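Local coordinates for protein DyP-type peroxidase (Pleurotus ostreatus PC15, PDB 6FSK) that probably uses heme b and hydrogen peroxide to oxidise dyes and other substrates, apparently including manganese(II), as a fungal dye-decolorizing peroxidase, at residues 105-113 / 393-402; 436-444 / 453-461. The protein carries 1 engineered substitution. All coordinates share one frame; numbering follows the deposited sequence.

Contact 1 (105-113 / 393-402). With HEM (protoporphyrin IX containing Fe), chain C.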
# COMPACT_ATOMS: atom_id res chain seq x y z
N ASP A 105 -3.10 -1.52 16.97
CA ASP A 105 -4.08 -0.95 16.05
C ASP A 105 -4.72 -2.04 15.17
O ASP A 105 -5.83 -1.86 14.69
CB ASP A 105 -3.40 0.08 15.14
CG ASP A 105 -4.38 1.08 14.53
OD1 ASP A 105 -5.27 1.56 15.22
OD2 ASP A 105 -4.21 1.42 13.28
N ALA A 106 -4.03 -3.17 15.01
CA ALA A 106 -4.47 -4.25 14.18
C ALA A 106 -5.83 -4.80 14.66
O ALA A 106 -6.64 -5.32 13.90
CB ALA A 106 -3.46 -5.38 14.18
N GLU A 107 -6.15 -4.64 15.95
CA GLU A 107 -7.48 -5.04 16.43
C GLU A 107 -8.57 -4.27 15.70
O GLU A 107 -9.48 -4.87 15.14
CB GLU A 107 -7.59 -4.76 17.94
CG GLU A 107 -8.87 -5.35 18.54
CD GLU A 107 -9.04 -5.11 20.04
OE1 GLU A 107 -8.12 -4.57 20.72
OE2 GLU A 107 -10.13 -5.55 20.54
N ILE A 108 -8.41 -2.95 15.64
CA ILE A 108 -9.36 -2.12 14.92
C ILE A 108 -9.27 -2.29 13.42
O ILE A 108 -10.32 -2.19 12.74
CB ILE A 108 -9.25 -0.69 15.41
CG1 ILE A 108 -9.88 -0.64 16.87
CG2 ILE A 108 -9.93 0.29 14.50
CD1 ILE A 108 -9.61 0.71 17.49
N LEU A 109 -8.07 -2.58 12.92
CA LEU A 109 -7.94 -2.87 11.47
C LEU A 109 -8.73 -4.08 11.06
O LEU A 109 -9.07 -4.28 9.85
CB LEU A 109 -6.50 -3.02 11.00
CG LEU A 109 -5.54 -1.86 11.23
CD1 LEU A 109 -4.14 -2.26 10.79
CD2 LEU A 109 -5.99 -0.61 10.55
N GLY A 110 -9.02 -4.98 12.01
CA GLY A 110 -9.76 -6.19 11.71
C GLY A 110 -8.94 -7.46 11.57
O GLY A 110 -9.50 -8.50 11.14
N ASP A 111 -7.67 -7.43 11.91
CA ASP A 111 -6.78 -8.56 11.76
C ASP A 111 -7.30 -9.70 12.65
O ASP A 111 -7.78 -9.50 13.74
CB ASP A 111 -5.36 -8.25 12.20
CG ASP A 111 -4.58 -7.39 11.19
OD1 ASP A 111 -5.25 -6.71 10.38
OD2 ASP A 111 -3.33 -7.33 11.23
N PRO A 112 -7.10 -10.92 12.15
CA PRO A 112 -7.30 -12.09 13.05
C PRO A 112 -6.42 -12.01 14.28
O PRO A 112 -5.28 -11.47 14.23
CB PRO A 112 -6.91 -13.28 12.18
CG PRO A 112 -6.93 -12.80 10.76
CD PRO A 112 -6.51 -11.33 10.87
N GLY A 113 -6.90 -12.53 15.40
CA GLY A 113 -6.15 -12.37 16.62
C GLY A 113 -6.92 -12.92 17.79
O GLY A 113 -7.95 -13.50 17.56
N PHE A 393 -4.09 5.40 5.44
CA PHE A 393 -4.18 3.95 5.56
C PHE A 393 -5.20 3.47 6.58
O PHE A 393 -6.02 2.61 6.30
CB PHE A 393 -2.81 3.35 5.90
CG PHE A 393 -2.93 1.90 6.29
CD1 PHE A 393 -3.05 0.93 5.26
CD2 PHE A 393 -2.99 1.52 7.62
CE1 PHE A 393 -3.27 -0.41 5.60
CE2 PHE A 393 -3.20 0.16 7.97
CZ PHE A 393 -3.34 -0.79 6.94
N HIS A 394 -5.16 3.95 7.83
CA HIS A 394 -6.08 3.42 8.83
C HIS A 394 -7.54 3.67 8.44
O HIS A 394 -8.38 2.79 8.65
CB HIS A 394 -5.77 4.07 10.19
CG HIS A 394 -6.64 3.57 11.31
ND1 HIS A 394 -7.97 3.92 11.45
CD2 HIS A 394 -6.36 2.71 12.31
CE1 HIS A 394 -8.45 3.34 12.55
NE2 HIS A 394 -7.50 2.54 13.03
N PHE A 395 -7.84 4.90 8.04
CA PHE A 395 -9.18 5.29 7.68
C PHE A 395 -9.71 4.45 6.51
O PHE A 395 -10.84 3.92 6.53
CB PHE A 395 -9.24 6.76 7.39
CG PHE A 395 -10.63 7.28 7.29
CD1 PHE A 395 -11.27 7.27 6.11
CD2 PHE A 395 -11.26 7.81 8.44
CE1 PHE A 395 -12.58 7.80 5.97
CE2 PHE A 395 -12.54 8.26 8.33
CZ PHE A 395 -13.19 8.30 7.10
N ILE A 396 -8.87 4.27 5.50
CA ILE A 396 -9.23 3.51 4.35
C ILE A 396 -9.63 2.11 4.78
O ILE A 396 -10.65 1.57 4.31
CB ILE A 396 -8.11 3.41 3.31
CG1 ILE A 396 -7.78 4.78 2.64
CG2 ILE A 396 -8.41 2.42 2.19
CD1 ILE A 396 -6.42 4.84 1.96
N GLN A 397 -8.76 1.49 5.57
CA GLN A 397 -9.04 0.14 6.01
C GLN A 397 -10.29 0.04 6.81
O GLN A 397 -11.19 -0.78 6.51
CB GLN A 397 -7.87 -0.38 6.79
CG GLN A 397 -7.97 -1.88 7.25
CD GLN A 397 -7.76 -2.84 6.06
OE1 GLN A 397 -6.78 -2.79 5.39
NE2 GLN A 397 -8.81 -3.61 5.75
N GLU A 398 -10.42 0.88 7.87
CA GLU A 398 -11.54 0.71 8.81
C GLU A 398 -12.82 1.27 8.29
O GLU A 398 -13.90 0.65 8.44
CB GLU A 398 -11.20 1.41 10.11
CG GLU A 398 -12.25 1.21 11.18
CD GLU A 398 -12.09 1.98 12.46
OE1 GLU A 398 -11.29 2.96 12.57
OE2 GLU A 398 -12.86 1.50 13.40
N SER A 399 -12.76 2.49 7.79
CA SER A 399 -13.96 3.23 7.42
C SER A 399 -14.52 2.96 6.04
O SER A 399 -15.69 3.19 5.80
CB SER A 399 -13.79 4.72 7.67
OG SER A 399 -13.80 5.01 9.09
N TRP A 400 -13.71 2.46 5.12
CA TRP A 400 -14.11 2.19 3.75
C TRP A 400 -14.12 0.67 3.47
O TRP A 400 -15.19 0.11 3.29
CB TRP A 400 -13.22 2.96 2.76
CG TRP A 400 -13.42 4.45 2.84
CD1 TRP A 400 -14.40 5.17 3.56
CD2 TRP A 400 -12.63 5.44 2.14
NE1 TRP A 400 -14.24 6.53 3.32
CE2 TRP A 400 -13.20 6.71 2.43
CE3 TRP A 400 -11.48 5.37 1.32
CZ2 TRP A 400 -12.60 7.90 1.95
CZ3 TRP A 400 -10.96 6.49 0.80
CH2 TRP A 400 -11.56 7.78 1.10
N ALA A 401 -12.96 0.02 3.43
CA ALA A 401 -12.85 -1.41 3.09
C ALA A 401 -13.63 -2.31 4.04
O ALA A 401 -14.30 -3.24 3.56
CB ALA A 401 -11.39 -1.84 3.04
N ASN A 402 -13.59 -2.04 5.32
CA ASN A 402 -14.20 -2.91 6.31
C ASN A 402 -15.70 -2.57 6.54
O ASN A 402 -16.35 -3.20 7.37
CB ASN A 402 -13.51 -2.75 7.67
CG ASN A 402 -12.10 -3.25 7.76
OD1 ASN A 402 -11.53 -3.82 6.78
ND2 ASN A 402 -11.57 -3.16 8.96
CHA HEM C . -5.27 -0.28 -6.10
CHB HEM C . -4.39 -4.96 -5.35
CHC HEM C . -3.90 -4.05 -0.65
CHD HEM C . -5.09 0.59 -1.34
C1A HEM C . -5.07 -1.64 -6.35
C2A HEM C . -5.10 -2.28 -7.63
C3A HEM C . -4.81 -3.57 -7.43
C4A HEM C . -4.67 -3.75 -6.02
CMA HEM C . -4.78 -4.65 -8.47
CAA HEM C . -5.44 -1.59 -8.94
CBA HEM C . -4.29 -1.04 -9.77
CGA HEM C . -3.63 0.16 -9.14
O1A HEM C . -4.18 1.26 -9.18
O2A HEM C . -2.50 -0.00 -8.61
C1B HEM C . -4.18 -5.17 -3.99
C2B HEM C . -3.81 -6.36 -3.37
C3B HEM C . -3.63 -6.15 -2.04
C4B HEM C . -3.94 -4.72 -1.86
CMB HEM C . -3.68 -7.70 -4.05
CAB HEM C . -3.26 -7.02 -0.91
CBB HEM C . -2.63 -8.16 -1.05
C1C HEM C . -4.25 -2.77 -0.35
C2C HEM C . -4.33 -2.13 0.89
C3C HEM C . -4.70 -0.83 0.73
C4C HEM C . -4.78 -0.62 -0.69
CMC HEM C . -4.03 -2.82 2.20
CAC HEM C . -5.01 0.26 1.69
CBC HEM C . -5.49 0.05 2.94
C1D HEM C . -5.17 0.72 -2.73
C2D HEM C . -5.33 2.07 -3.35
C3D HEM C . -5.33 1.81 -4.71
C4D HEM C . -5.25 0.36 -4.84
CMD HEM C . -5.41 3.39 -2.69
CAD HEM C . -5.53 2.79 -5.86
CBD HEM C . -6.97 3.07 -6.15
CGD HEM C . -7.13 4.15 -7.20
O1D HEM C . -7.90 3.83 -8.14
O2D HEM C . -6.47 5.16 -7.14
NA HEM C . -4.91 -2.57 -5.32
NB HEM C . -4.33 -4.20 -3.05
NC HEM C . -4.66 -1.83 -1.33
ND HEM C . -5.21 -0.24 -3.65
FE HEM C . -4.86 -2.22 -3.35
O HOH W 1 -12.82 -1.64 13.52
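With CG anti to its carbonyl carbon (chi1 -58°) and an extended chi2, Leu109 sends its two methyls at Phe393, whose own CG stands anti to the backbone N (chi1 169°). Leu109 CD1 meets Phe393 CE2 at 3.8 Å, in the plane of the ring and at its edge, the two side chains crossing at about a right angle. The far side of the ring from Leu109 meets the cofactor obliquely: Phe393 CD1 lies 3.5 Å from CBC of the heme vinyl, with Ile396 CG2 also against this carbon. The contact therefore joins helix 102-109 of the ferredoxin-like N-terminal half of the DyP fold to helix 393-401, a heme-pocket helix of the C-terminal half, and Tyr469 and Arg243 of the central sheet pack on both Leu109 and Phe393. Helix 102-109 ends in a Schellman motif at Gly110. The carbonyl of Leu109 there takes two side-chain donors, Gln433 NE2 and Asn402 ND2, the latter at 2.9 Å from Leu109 O, nearly straight but from above the carbonyl plane. The Asn402 amide is held from its other end, since Gln397 NE2 gives a 2.9 Å bond to Asn402 OD1, an atom that also accepts from Gln433 N. Toward solvent, Ile108 CG2 rests 3.4 Å from Glu398 OE2, and one water donates to both this oxygen and Ile108 O.

Contact 2 (436-444 / 453-461)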
# COMPACT_ATOMS: atom_id res chain seq x y z
N GLY A 436 -13.53 -9.99 14.53
CA GLY A 436 -14.03 -11.30 14.97
C GLY A 436 -14.02 -12.37 13.97
O GLY A 436 -14.38 -13.52 14.27
N GLY A 437 -13.64 -12.06 12.72
CA GLY A 437 -13.59 -13.05 11.66
C GLY A 437 -14.91 -13.66 11.26
O GLY A 437 -14.95 -14.79 10.67
N GLY A 438 -16.00 -12.93 11.37
CA GLY A 438 -17.32 -13.44 10.92
C GLY A 438 -17.60 -13.35 9.43
O GLY A 438 -16.70 -13.05 8.66
N ILE A 439 -18.87 -13.46 9.06
CA ILE A 439 -19.28 -13.64 7.68
C ILE A 439 -19.13 -12.30 6.95
O ILE A 439 -19.65 -11.29 7.46
CB ILE A 439 -20.83 -13.91 7.67
CG1 ILE A 439 -21.13 -15.26 8.35
CG2 ILE A 439 -21.35 -13.95 6.24
CD1 ILE A 439 -20.29 -16.39 7.72
N ARG A 440 -18.39 -12.29 5.83
CA ARG A 440 -18.37 -11.15 4.90
C ARG A 440 -19.11 -11.43 3.60
O ARG A 440 -19.12 -12.59 3.10
CB ARG A 440 -16.92 -10.81 4.58
CG ARG A 440 -16.14 -10.27 5.73
CD ARG A 440 -14.66 -9.94 5.44
NE ARG A 440 -14.05 -11.14 4.94
CZ ARG A 440 -13.48 -11.27 3.77
NH1 ARG A 440 -13.13 -10.22 3.03
NH2 ARG A 440 -13.17 -12.49 3.35
N GLN A 441 -19.77 -10.44 3.06
CA GLN A 441 -20.55 -10.52 1.80
C GLN A 441 -20.17 -9.32 0.95
O GLN A 441 -19.69 -8.27 1.47
CB GLN A 441 -22.06 -10.38 2.16
CG GLN A 441 -22.53 -11.69 2.69
CD GLN A 441 -23.92 -11.91 3.29
OE1 GLN A 441 -24.95 -11.28 2.99
NE2 GLN A 441 -23.94 -12.93 4.07
N ILE A 442 -20.39 -9.48 -0.36
CA ILE A 442 -20.23 -8.47 -1.34
C ILE A 442 -21.41 -8.46 -2.27
O ILE A 442 -21.79 -9.52 -2.77
CB ILE A 442 -18.87 -8.49 -2.06
CG1 ILE A 442 -18.80 -7.30 -3.02
CG2 ILE A 442 -18.62 -9.81 -2.77
CD1 ILE A 442 -17.41 -7.03 -3.56
N SER A 443 -22.07 -7.30 -2.47
CA SER A 443 -23.22 -7.21 -3.38
C SER A 443 -22.82 -6.51 -4.64
O SER A 443 -21.72 -5.93 -4.75
CB SER A 443 -24.35 -6.43 -2.67
OG SER A 443 -24.09 -5.06 -2.64
N GLY A 444 -23.72 -6.47 -5.60
CA GLY A 444 -23.54 -5.69 -6.79
C GLY A 444 -22.66 -6.32 -7.85
O GLY A 444 -22.45 -5.71 -8.90
N ASN A 453 -26.14 -10.77 -3.08
CA ASN A 453 -24.84 -10.86 -2.40
C ASN A 453 -24.20 -12.19 -2.65
O ASN A 453 -24.88 -13.24 -2.78
CB ASN A 453 -24.95 -10.90 -0.86
CG ASN A 453 -25.51 -9.72 -0.26
OD1 ASN A 453 -25.68 -8.70 -0.87
ND2 ASN A 453 -25.91 -9.90 1.00
N ILE A 454 -22.88 -12.18 -2.69
CA ILE A 454 -22.12 -13.42 -2.56
C ILE A 454 -21.55 -13.36 -1.17
O ILE A 454 -20.90 -12.40 -0.75
CB ILE A 454 -20.96 -13.52 -3.57
CG1 ILE A 454 -21.49 -13.50 -4.99
CG2 ILE A 454 -20.16 -14.82 -3.29
CD1 ILE A 454 -20.47 -13.34 -6.09
N THR A 455 -21.70 -14.49 -0.47
CA THR A 455 -21.16 -14.66 0.81
C THR A 455 -19.75 -15.22 0.65
O THR A 455 -19.57 -16.27 0.04
CB THR A 455 -22.02 -15.57 1.73
OG1 THR A 455 -23.33 -14.96 1.88
CG2 THR A 455 -21.43 -15.64 3.04
N LEU A 456 -18.71 -14.51 1.13
CA LEU A 456 -17.36 -14.94 0.86
C LEU A 456 -16.96 -16.17 1.64
O LEU A 456 -17.43 -16.40 2.75
CB LEU A 456 -16.38 -13.78 1.09
CG LEU A 456 -16.65 -12.52 0.26
CD1 LEU A 456 -15.75 -11.37 0.73
CD2 LEU A 456 -16.39 -12.80 -1.21
N PRO A 457 -16.03 -16.96 1.12
CA PRO A 457 -15.57 -18.12 1.84
C PRO A 457 -14.93 -17.73 3.15
O PRO A 457 -14.32 -16.65 3.22
CB PRO A 457 -14.49 -18.74 0.90
CG PRO A 457 -14.56 -18.01 -0.36
CD PRO A 457 -15.41 -16.79 -0.21
N ASP A 458 -14.97 -18.57 4.17
CA ASP A 458 -14.53 -18.14 5.47
C ASP A 458 -13.02 -17.84 5.53
O ASP A 458 -12.60 -16.94 6.26
CB ASP A 458 -14.92 -19.15 6.53
CG ASP A 458 -16.42 -19.06 6.87
OD1 ASP A 458 -17.24 -18.35 6.12
OD2 ASP A 458 -16.70 -19.66 7.93
N GLN A 459 -12.28 -18.56 4.71
CA GLN A 459 -10.84 -18.17 4.51
C GLN A 459 -10.75 -16.89 3.62
O GLN A 459 -10.97 -16.92 2.43
CB GLN A 459 -10.07 -19.30 3.90
CG GLN A 459 -8.58 -19.04 3.53
CD GLN A 459 -7.77 -18.69 4.72
OE1 GLN A 459 -7.57 -19.54 5.64
NE2 GLN A 459 -7.36 -17.43 4.80
N ASP A 460 -10.32 -15.82 4.27
CA ASP A 460 -10.06 -14.57 3.61
C ASP A 460 -8.93 -14.78 2.57
O ASP A 460 -8.02 -15.53 2.78
CB ASP A 460 -9.60 -13.45 4.57
CG ASP A 460 -10.72 -12.93 5.53
OD1 ASP A 460 -11.59 -13.71 5.92
OD2 ASP A 460 -10.68 -11.76 5.98
N PHE A 461 -9.06 -14.10 1.47
CA PHE A 461 -8.10 -14.18 0.40
C PHE A 461 -6.77 -13.55 0.75
O PHE A 461 -5.71 -13.95 0.16
CB PHE A 461 -8.65 -13.60 -0.90
CG PHE A 461 -9.98 -14.17 -1.32
CD1 PHE A 461 -10.14 -15.55 -1.40
CD2 PHE A 461 -10.96 -13.35 -1.65
CE1 PHE A 461 -11.38 -16.05 -1.78
CE2 PHE A 461 -12.21 -13.87 -2.03
CZ PHE A 461 -12.37 -15.20 -2.10
O HOH W 2 -15.14 -15.89 7.97
O HOH W 3 -14.17 -12.78 7.65
O HOH W 4 -11.44 -11.71 1.06
O HOH W 5 -17.31 -14.88 5.09
O HOH W 6 -14.52 -14.49 4.86
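Arg440 and Asp460 face each other across the loop end of the contact, the carboxylate lying over one face of the guanidinium with the planes 33° apart. The salt bridge, Arg440 NH2 to Asp460 OD1 at 3.3 Å, is thus made from above the plane and not end-on. Leu456 CD1 covers the opposite face, 3.7 Å from Arg440 NH1, while two waters sit in the guanidinium plane; one of them ties Arg440 NH2 to Pro457 O. A bend at chi3 (-56°) folds the arginine back to this place between acid and leucine. Farther along, the chain forms a short antiparallel beta hairpin, 441-443 with 453-455, in which Ile442 and Ile454 are a hydrogen-bonded pair, bonded both ways. Leu456 N continues the ladder to Arg440 O at 2.8 Å. On one face of the hairpin Ile442 CG2 touches Leu456 CD2 at 4.0 Å, and Phe255 of helix 249-258 packs on Ile454 and Leu456. On the other, Gln441 lies alongside Thr455, pointing the same way, and its OE1 accepts from Asn453 ND2 at 2.6 Å through a bent bond, the amide planes 53° apart. A leucine in place of Gln441 would probably leave the Asn453 amide without this acceptor and free to turn. Beyond Thr455 CG2, Ile439 CG2 adds an apolar touch at 3.6 Å. With waters at its edge, a weak bond from NH1 to Gly432 O and the carboxylate over one face, the buried guanidinium is probably stabilised as a cation, the acid balancing it through a long, largely electrostatic contact.

In the fold
Contact 1 brings together segments 280 residues apart, whereas contact 2 closes a local hairpin whose segments are 9 residues apart at their closest ends; the first is complete along the chain before the second begins. Their centres lie 16 Å apart and their nearest atoms about 5 Å, without touching. Neighbouring residues serve both: Ile431 and Gln433 bond to contact 1, and Lys434 bonds to Ile439 O in contact 2. Contact 1 touches the heme through Phe393, Ile396 and Gln397, whereas contact 2 stands farther back, the Asp460 side chain about 10 Å from the heme. The side chains of Gln397 and Ile442 each come about 8 Å from that of His329, the axial iron ligand.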